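Putative bacteriocin (Brevibacillus laterosporus, PDB 4OZK) is a leaderless class IId bacteriocin with a defensin-like, disulfide-stapled fold, a heat-stable peptide that probably kills competing microbes. Local coordinates at residues Tyr16-Val29 with Thr37-Cys49. Residues are numbered along the deposited sequence; the frame is centred on the assembly and turned at random.
Sequences YQCHGLENKMYRHV and TQVYCRTEWGSSC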
ATOM      1  N   TYR A  16      -4.269   8.694  -0.277  1.00 20.54           N
ATOM      2  CA  TYR A  16      -3.737   9.297   0.942  1.00 24.82           C
ATOM      3  C   TYR A  16      -4.844   9.686   1.941  1.00 27.00           C
ATOM      4  O   TYR A  16      -5.924  10.145   1.555  1.00 24.97           O
ATOM      5  CB  TYR A  16      -2.882  10.520   0.592  1.00 23.06           C
ATOM      6  CG  TYR A  16      -1.428  10.226   0.272  1.00 18.14           C
ATOM      7  CD1 TYR A  16      -0.586   9.673   1.236  1.00 22.62           C
ATOM      8  CD2 TYR A  16      -0.882  10.544  -0.975  1.00 24.18           C
ATOM      9  CE1 TYR A  16       0.761   9.417   0.970  1.00 17.65           C
ATOM     10  CE2 TYR A  16       0.470  10.295  -1.256  1.00 27.43           C
ATOM     11  CZ  TYR A  16       1.282   9.737  -0.273  1.00 24.67           C
ATOM     12  OH  TYR A  16       2.618   9.489  -0.521  1.00 23.36           O
ATOM     13  N   GLN A  17      -4.571   9.473   3.225  1.00 25.64           N
ATOM     14  CA  GLN A  17      -5.487   9.847   4.296  1.00 24.74           C
ATOM     15  C   GLN A  17      -4.661  10.641   5.262  1.00 17.21           C
ATOM     16  O   GLN A  17      -3.461  10.409   5.370  1.00 23.73           O
ATOM     17  CB  GLN A  17      -5.988   8.606   5.045  1.00 28.65           C
ATOM     18  CG  GLN A  17      -7.263   7.978   4.520  1.00 46.66           C
ATOM     19  CD  GLN A  17      -7.667   6.783   5.360  1.00 59.15           C
ATOM     20  OE1 GLN A  17      -7.330   6.712   6.541  1.00 65.32           O
ATOM     21  NE2 GLN A  17      -8.371   5.831   4.756  1.00 62.47           N
ATOM     22  N   CYS A  18      -5.280  11.561   5.987  1.00 18.73           N
ATOM     23  CA  CYS A  18      -4.548  12.256   7.040  1.00 18.60           C
ATOM     24  C   CYS A  18      -4.531  11.414   8.316  1.00 22.17           C
ATOM     25  O   CYS A  18      -5.573  10.898   8.750  1.00 23.38           O
ATOM     26  CB  CYS A  18      -5.154  13.636   7.323  1.00 20.95           C
ATOM     27  SG  CYS A  18      -4.186  14.604   8.522  1.00 43.66           S
ATOM     28  N   HIS A  19      -3.348  11.253   8.904  1.00 18.97           N
ATOM     29  CA  HIS A  19      -3.239  10.640  10.222  1.00 24.29           C
ATOM     30  C   HIS A  19      -3.389  11.716  11.307  1.00 26.20           C
ATOM     31  O   HIS A  19      -2.551  12.612  11.418  1.00 32.44           O
ATOM     32  CB  HIS A  19      -1.899   9.909  10.371  1.00 17.48           C
ATOM     33  CG  HIS A  19      -1.897   8.897  11.467  1.00 13.41           C
ATOM     34  ND1 HIS A  19      -1.888   9.248  12.801  1.00 16.92           N
ATOM     35  CD2 HIS A  19      -1.932   7.545  11.432  1.00 19.96           C
ATOM     36  CE1 HIS A  19      -1.903   8.151  13.541  1.00 18.15           C
ATOM     37  NE2 HIS A  19      -1.931   7.105  12.734  1.00 20.25           N
ATOM     38  N   GLY A  20      -4.451  11.624  12.109  1.00 19.96           N
ATOM     39  CA  GLY A  20      -4.774  12.666  13.075  1.00 24.47           C
ATOM     40  C   GLY A  20      -3.752  12.881  14.177  1.00 27.87           C
ATOM     41  O   GLY A  20      -3.656  13.965  14.764  1.00 33.93           O
ATOM     42  N   LEU A  21      -2.983  11.841  14.470  1.00 26.78           N
ATOM     43  CA  LEU A  21      -2.009  11.909  15.551  1.00 26.60           C
ATOM     44  C   LEU A  21      -0.625  12.278  15.024  1.00 27.03           C
ATOM     45  O   LEU A  21       0.122  13.044  15.646  1.00 30.65           O
ATOM     46  CB  LEU A  21      -1.944  10.562  16.271  1.00 27.45           C
ATOM     47  CG  LEU A  21      -3.182  10.136  17.039  1.00 24.08           C
ATOM     48  CD1 LEU A  21      -2.900   8.839  17.774  1.00 30.94           C
ATOM     49  CD2 LEU A  21      -3.560  11.243  18.001  1.00 29.07           C
ATOM     50  N   GLU A  22      -0.278  11.712  13.875  1.00 21.40           N
ATOM     51  CA  GLU A  22       1.031  11.954  13.295  1.00 20.81           C
ATOM     52  C   GLU A  22       1.042  13.265  12.528  1.00 25.83           C
ATOM     53  O   GLU A  22       2.115  13.811  12.246  1.00 34.59           O
ATOM     54  CB  GLU A  22       1.439  10.793  12.379  1.00 18.73           C
ATOM     55  CG  GLU A  22       1.685   9.489  13.125  1.00 19.96           C
ATOM     56  CD  GLU A  22       2.747   9.629  14.207  1.00 25.41           C
ATOM     57  OE1 GLU A  22       3.779  10.296  13.956  1.00 26.47           O
ATOM     58  OE2 GLU A  22       2.554   9.079  15.317  1.00 22.74           O
ATOM     59  N   ASN A  23      -0.157  13.763  12.207  1.00 23.79           N
ATOM     60  CA  ASN A  23      -0.327  14.983  11.410  1.00 26.90           C
ATOM     61  C   ASN A  23       0.442  14.883  10.094  1.00 24.23           C
ATOM     62  O   ASN A  23       1.150  15.805   9.690  1.00 25.62           O
ATOM     63  CB  ASN A  23       0.064  16.235  12.209  1.00 30.37           C
ATOM     64  CG  ASN A  23      -0.827  16.447  13.424  1.00 39.00           C
ATOM     65  OD1 ASN A  23      -2.057  16.501  13.303  1.00 48.65           O
ATOM     66  ND2 ASN A  23      -0.215  16.544  14.604  1.00 37.28           N
ATOM     67  N   LYS A  24       0.285  13.735   9.442  1.00 24.08           N
ATOM     68  CA  LYS A  24       0.988  13.414   8.209  1.00 23.97           C
ATOM     69  C   LYS A  24       0.135  12.427   7.420  1.00 23.48           C
ATOM     70  O   LYS A  24      -0.563  11.589   8.010  1.00 19.19           O
ATOM     71  CB  LYS A  24       2.360  12.819   8.542  1.00 27.30           C
ATOM     72  CG  LYS A  24       3.162  12.322   7.360  1.00 32.66           C
ATOM     73  CD  LYS A  24       4.613  12.086   7.769  1.00 45.19           C
ATOM     74  CE  LYS A  24       5.340  13.405   7.988  1.00 56.50           C
ATOM     75  NZ  LYS A  24       6.516  13.271   8.898  1.00 61.62           N
ATOM     76  N   MET A  25       0.170  12.536   6.094  1.00 26.86           N
ATOM     77  CA  MET A  25      -0.651  11.682   5.244  1.00 18.26           C
ATOM     78  C   MET A  25       0.007  10.335   4.965  1.00 21.50           C
ATOM     79  O   MET A  25       1.228  10.249   4.777  1.00 16.46           O
ATOM     80  CB  MET A  25      -0.940  12.372   3.910  1.00 19.46           C
ATOM     81  CG  MET A  25      -1.510  13.769   4.029  1.00 30.59           C
ATOM     82  SD  MET A  25      -1.853  14.400   2.381  1.00 55.72           S
ATOM     83  CE  MET A  25      -0.739  13.377   1.415  1.00 20.48           C
ATOM     84  N   TYR A  26      -0.809   9.285   4.914  1.00 16.12           N
ATOM     85  CA  TYR A  26      -0.318   7.945   4.603  1.00 15.61           C
ATOM     86  C   TYR A  26      -1.241   7.255   3.604  1.00 16.16           C
ATOM     87  O   TYR A  26      -2.427   7.597   3.476  1.00 18.83           O
ATOM     88  CB  TYR A  26      -0.232   7.097   5.876  1.00 13.45           C
ATOM     89  CG  TYR A  26      -1.590   6.778   6.469  1.00 17.96           C
ATOM     90  CD1 TYR A  26      -2.252   5.590   6.151  1.00 11.74           C
ATOM     91  CD2 TYR A  26      -2.214   7.674   7.345  1.00 15.55           C
ATOM     92  CE1 TYR A  26      -3.506   5.306   6.684  1.00 15.91           C
ATOM     93  CE2 TYR A  26      -3.457   7.399   7.890  1.00 17.71           C
ATOM     94  CZ  TYR A  26      -4.097   6.216   7.558  1.00 21.72           C
ATOM     95  OH  TYR A  26      -5.329   5.954   8.106  1.00 25.42           O
ATOM     96  N   ARG A  27      -0.696   6.285   2.886  1.00 15.33           N
ATOM     97  CA  ARG A  27      -1.522   5.399   2.081  1.00 11.59           C
ATOM     98  C   ARG A  27      -0.900   4.024   2.087  1.00 13.30           C
ATOM     99  O   ARG A  27       0.252   3.852   2.520  1.00 13.09           O
ATOM    100  CB  ARG A  27      -1.688   5.925   0.651  1.00 18.04           C
ATOM    101  CG  ARG A  27      -0.407   5.993  -0.161  1.00 11.84           C
ATOM    102  CD  ARG A  27      -0.680   6.631  -1.512  1.00 17.32           C
ATOM    103  NE  ARG A  27       0.520   6.648  -2.348  1.00 23.42           N
ATOM    104  CZ  ARG A  27       0.630   7.310  -3.496  1.00 26.82           C
ATOM    105  NH1 ARG A  27      -0.391   8.022  -3.954  1.00 31.39           N
ATOM    106  NH2 ARG A  27       1.764   7.262  -4.183  1.00 27.11           N
ATOM    107  N   HIS A  28      -1.657   3.045   1.606  1.00 17.05           N
ATOM    108  CA  HIS A  28      -1.216   1.652   1.622  1.00 13.75           C
ATOM    109  C   HIS A  28      -0.850   1.191   0.216  1.00 18.97           C
ATOM    110  O   HIS A  28      -1.648   1.335  -0.714  1.00 19.04           O
ATOM    111  CB  HIS A  28      -2.333   0.769   2.177  1.00 10.23           C
ATOM    112  CG  HIS A  28      -2.639   1.018   3.624  1.00 12.29           C
ATOM    113  ND1 HIS A  28      -1.819   1.768   4.442  1.00 20.71           N
ATOM    114  CD2 HIS A  28      -3.670   0.604   4.400  1.00 12.46           C
ATOM    115  CE1 HIS A  28      -2.332   1.806   5.661  1.00 15.93           C
ATOM    116  NE2 HIS A  28      -3.453   1.110   5.662  1.00 17.47           N
ATOM    117  N   VAL A  29       0.353   0.645   0.051  1.00 18.67           N
ATOM    118  CA  VAL A  29       0.766   0.119  -1.253  1.00 13.51           C
ATOM    119  C   VAL A  29       0.498  -1.380  -1.343  1.00 10.66           C
ATOM    120  O   VAL A  29       0.942  -2.167  -0.493  1.00 14.81           O
ATOM    121  CB  VAL A  29       2.246   0.397  -1.548  1.00 14.25           C
ATOM    122  CG1 VAL A  29       2.609  -0.170  -2.906  1.00 16.49           C
ATOM    123  CG2 VAL A  29       2.513   1.889  -1.513  1.00 12.25           C
ATOM    124  N   THR A  37      -5.057 -12.220  -6.002  1.00 19.77           N
ATOM    125  CA  THR A  37      -5.077 -11.601  -4.679  1.00 24.72           C
ATOM    126  C   THR A  37      -4.272 -10.306  -4.649  1.00 22.13           C
ATOM    127  O   THR A  37      -3.507 -10.016  -5.570  1.00 28.26           O
ATOM    128  CB  THR A  37      -4.550 -12.555  -3.589  1.00 19.96           C
ATOM    129  OG1 THR A  37      -3.174 -12.866  -3.845  1.00 24.40           O
ATOM    130  CG2 THR A  37      -5.365 -13.835  -3.574  1.00 27.76           C
ATOM    131  N   GLN A  38      -4.472  -9.521  -3.594  1.00 15.45           N
ATOM    132  CA  GLN A  38      -3.649  -8.353  -3.342  1.00 22.06           C
ATOM    133  C   GLN A  38      -2.920  -8.553  -2.036  1.00 16.95           C
ATOM    134  O   GLN A  38      -3.419  -9.229  -1.144  1.00 22.86           O
ATOM    135  CB  GLN A  38      -4.507  -7.096  -3.255  1.00 24.49           C
ATOM    136  CG  GLN A  38      -5.170  -6.714  -4.564  1.00 23.72           C
ATOM    137  CD  GLN A  38      -5.743  -5.319  -4.507  1.00 25.93           C
ATOM    138  OE1 GLN A  38      -5.563  -4.611  -3.517  1.00 27.35           O
ATOM    139  NE2 GLN A  38      -6.431  -4.908  -5.569  1.00 36.91           N
ATOM    140  N   VAL A  39      -1.730  -7.982  -1.921  1.00 18.43           N
ATOM    141  CA  VAL A  39      -0.983  -8.087  -0.677  1.00 17.25           C
ATOM    142  C   VAL A  39      -0.538  -6.690  -0.272  1.00 15.82           C
ATOM    143  O   VAL A  39      -0.090  -5.900  -1.110  1.00 18.33           O
ATOM    144  CB  VAL A  39       0.208  -9.086  -0.785  1.00 12.45           C
ATOM    145  CG1 VAL A  39      -0.312 -10.509  -0.969  1.00 16.76           C
ATOM    146  CG2 VAL A  39       1.107  -8.730  -1.946  1.00 12.49           C
ATOM    147  N   TYR A  40      -0.700  -6.385   1.012  1.00 18.24           N
ATOM    148  CA  TYR A  40      -0.334  -5.092   1.578  1.00 13.85           C
ATOM    149  C   TYR A  40       1.182  -5.115   1.765  1.00 14.84           C
ATOM    150  O   TYR A  40       1.693  -5.935   2.528  1.00 23.43           O
ATOM    151  CB  TYR A  40      -1.112  -4.926   2.893  1.00 14.23           C
ATOM    152  CG  TYR A  40      -0.861  -3.675   3.723  1.00 12.27           C
ATOM    153  CD1 TYR A  40      -0.109  -2.608   3.245  1.00 13.66           C
ATOM    154  CD2 TYR A  40      -1.377  -3.588   5.011  1.00 11.99           C
ATOM    155  CE1 TYR A  40       0.127  -1.480   4.038  1.00 11.75           C
ATOM    156  CE2 TYR A  40      -1.155  -2.482   5.806  1.00 15.77           C
ATOM    157  CZ  TYR A  40      -0.399  -1.435   5.321  1.00 15.07           C
ATOM    158  OH  TYR A  40      -0.186  -0.340   6.125  1.00 15.09           O
ATOM    159  N   CYS A  41       1.901  -4.246   1.038  1.00 17.25           N
ATOM    160  CA  CYS A  41       3.381  -4.285   1.016  1.00 16.98           C
ATOM    161  C   CYS A  41       4.073  -3.271   1.910  1.00 16.49           C
ATOM    162  O   CYS A  41       5.042  -3.599   2.601  1.00 23.75           O
ATOM    163  CB  CYS A  41       3.926  -4.079  -0.402  1.00 15.99           C
ATOM    164  SG  CYS A  41       3.437  -5.324  -1.566  1.00 28.51           S
ATOM    165  N   ARG A  42       3.607  -2.025   1.847  1.00 14.36           N
ATOM    166  CA  ARG A  42       4.142  -0.981   2.706  1.00 19.60           C
ATOM    167  C   ARG A  42       3.124   0.117   2.960  1.00 17.12           C
ATOM    168  O   ARG A  42       2.083   0.212   2.291  1.00 17.75           O
ATOM    169  CB  ARG A  42       5.419  -0.370   2.114  1.00 22.79           C
ATOM    170  CG  ARG A  42       5.179   0.525   0.901  1.00 27.08           C
ATOM    171  CD  ARG A  42       6.440   1.288   0.530  1.00 37.89           C
ATOM    172  NE  ARG A  42       7.483   0.389   0.035  1.00 59.64           N
ATOM    173  CZ  ARG A  42       8.749   0.745  -0.172  1.00 67.71           C
ATOM    174  NH1 ARG A  42       9.140   1.986   0.080  1.00 67.84           N
ATOM    175  NH2 ARG A  42       9.625  -0.145  -0.625  1.00 68.24           N
ATOM    176  N   THR A  43       3.443   0.938   3.954  1.00 17.47           N
ATOM    177  CA  THR A  43       2.713   2.163   4.203  1.00 21.03           C
ATOM    178  C   THR A  43       3.578   3.268   3.636  1.00 21.30           C
ATOM    179  O   THR A  43       4.749   3.402   4.006  1.00 24.13           O
ATOM    180  CB  THR A  43       2.529   2.415   5.706  1.00 18.39           C
ATOM    181  OG1 THR A  43       1.914   1.269   6.327  1.00 30.56           O
ATOM    182  CG2 THR A  43       1.677   3.654   5.920  1.00 12.00           C
ATOM    183  N   GLU A  44       3.020   4.044   2.713  1.00 18.33           N
ATOM    184  CA  GLU A  44       3.738   5.193   2.181  1.00 15.20           C
ATOM    185  C   GLU A  44       3.302   6.461   2.908  1.00 12.50           C
ATOM    186  O   GLU A  44       2.105   6.735   3.036  1.00 16.25           O
ATOM    187  CB  GLU A  44       3.513   5.320   0.670  1.00 13.89           C
ATOM    188  CG  GLU A  44       4.169   6.539   0.054  1.00 22.94           C
ATOM    189  CD  GLU A  44       4.162   6.505  -1.463  1.00 28.82           C
ATOM    190  OE1 GLU A  44       4.878   7.346  -2.070  1.00 33.38           O
ATOM    191  OE2 GLU A  44       3.448   5.645  -2.041  1.00 24.19           O
ATOM    192  N   TRP A  45       4.270   7.228   3.399  1.00 15.56           N
ATOM    193  CA  TRP A  45       3.958   8.466   4.103  1.00 18.09           C
ATOM    194  C   TRP A  45       4.207   9.674   3.203  1.00 28.48           C
ATOM    195  O   TRP A  45       5.220   9.731   2.492  1.00 34.30           O
ATOM    196  CB  TRP A  45       4.750   8.549   5.417  1.00 23.98           C
ATOM    197  CG  TRP A  45       4.290   7.511   6.436  1.00 22.50           C
ATOM    198  CD1 TRP A  45       4.783   6.238   6.614  1.00 21.04           C
ATOM    199  CD2 TRP A  45       3.230   7.665   7.395  1.00 15.89           C
ATOM    200  NE1 TRP A  45       4.090   5.599   7.624  1.00 13.66           N
ATOM    201  CE2 TRP A  45       3.139   6.454   8.123  1.00 15.29           C
ATOM    202  CE3 TRP A  45       2.356   8.718   7.709  1.00 16.87           C
ATOM    203  CZ2 TRP A  45       2.193   6.268   9.161  1.00 19.27           C
ATOM    204  CZ3 TRP A  45       1.411   8.532   8.737  1.00 14.94           C
ATOM    205  CH2 TRP A  45       1.342   7.317   9.447  1.00 18.40           C
ATOM    206  N   GLY A  46       3.272  10.629   3.228  1.00 19.25           N
ATOM    207  CA  GLY A  46       3.312  11.768   2.330  1.00 19.04           C
ATOM    208  C   GLY A  46       3.528  13.078   3.051  1.00 22.37           C
ATOM    209  O   GLY A  46       4.314  13.144   4.005  1.00 23.45           O
ATOM    210  N   SER A  47       2.835  14.125   2.597  1.00 33.16           N
ATOM    211  CA  SER A  47       2.973  15.463   3.193  1.00 34.80           C
ATOM    212  C   SER A  47       2.154  15.664   4.480  1.00 32.53           C
ATOM    213  O   SER A  47       1.399  14.780   4.910  1.00 27.01           O
ATOM    214  CB  SER A  47       2.649  16.563   2.173  1.00 38.42           C
ATOM    215  OG  SER A  47       1.396  16.350   1.550  1.00 39.48           O
ATOM    216  N   SER A  48       2.314  16.835   5.089  1.00 29.26           N
ATOM    217  CA  SER A  48       1.683  17.127   6.374  1.00 30.57           C
ATOM    218  C   SER A  48       0.187  17.431   6.318  1.00 35.50           C
ATOM    219  O   SER A  48      -0.366  17.734   5.254  1.00 35.07           O
ATOM    220  CB  SER A  48       2.406  18.282   7.055  1.00 33.37           C
ATOM    221  OG  SER A  48       3.752  17.915   7.290  1.00 51.42           O
ATOM    222  N   CYS A  49      -0.450  17.352   7.488  1.00 35.78           N
ATOM    223  CA  CYS A  49      -1.872  17.639   7.640  1.00 31.65           C
ATOM    224  C   CYS A  49      -2.247  17.821   9.106  1.00 31.23           C
ATOM    225  O   CYS A  49      -3.373  18.220   9.416  1.00 43.80           O
ATOM    226  CB  CYS A  49      -2.713  16.523   7.017  1.00 31.08           C
ATOM    227  SG  CYS A  49      -2.362  14.849   7.646  1.00 33.92           S
TER
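Y26 and W45 face each other in a non-hydrogen-bonded pair of the antiparallel hairpin that strands 24-33 and 38-48 build in this defensin-like three-stranded sheet. The contact is close, though W45 stays exposed: Y26 CB sits 3.6 Å from the centroid of the W45 six-membered ring, a CH-pi contact 14° off the ring normal, and T43 CG2 covers the same indole face. H19, from strand 8-19, completes an aromatic cluster, its CD2 at the rim of the indole. On this side of the sheet H28 also stacks face-to-face on Y40, centroids 4.4 Å apart, and the Y40 hydroxyl hydrogen-bonds T43 OG1.

On the sheet face that carries R27, V29 and E44, the Y16 ring is sandwiched between R27 CD, over its centre, and M25 CE; G46, without a side chain, lets Y16 CE1 come 3.6 Å from G46 N. With its chain extended from CG to NE, R27 runs alongside E44 in a salt bridge. R27 NE and NH2 both donate to E44 OE2 (3.1 and 3.2 Å), which lies in the guanidinium plane but is met from above the carboxylate plane, the planes 75° apart.

Two bulges interrupt the ladder, one between K24 and Y26, the other a classic bulge where C41 and R42 both face V29. Here packing is tight: buried V29 bonds R42 O and C41 N through its backbone, its CB 3.8 Å from R42 CG.

Packing thins at exposed N23 and S48. There C49 is the covalent tie to strand 8-19, C18 SG to C49 SG, with chi3 at 98°.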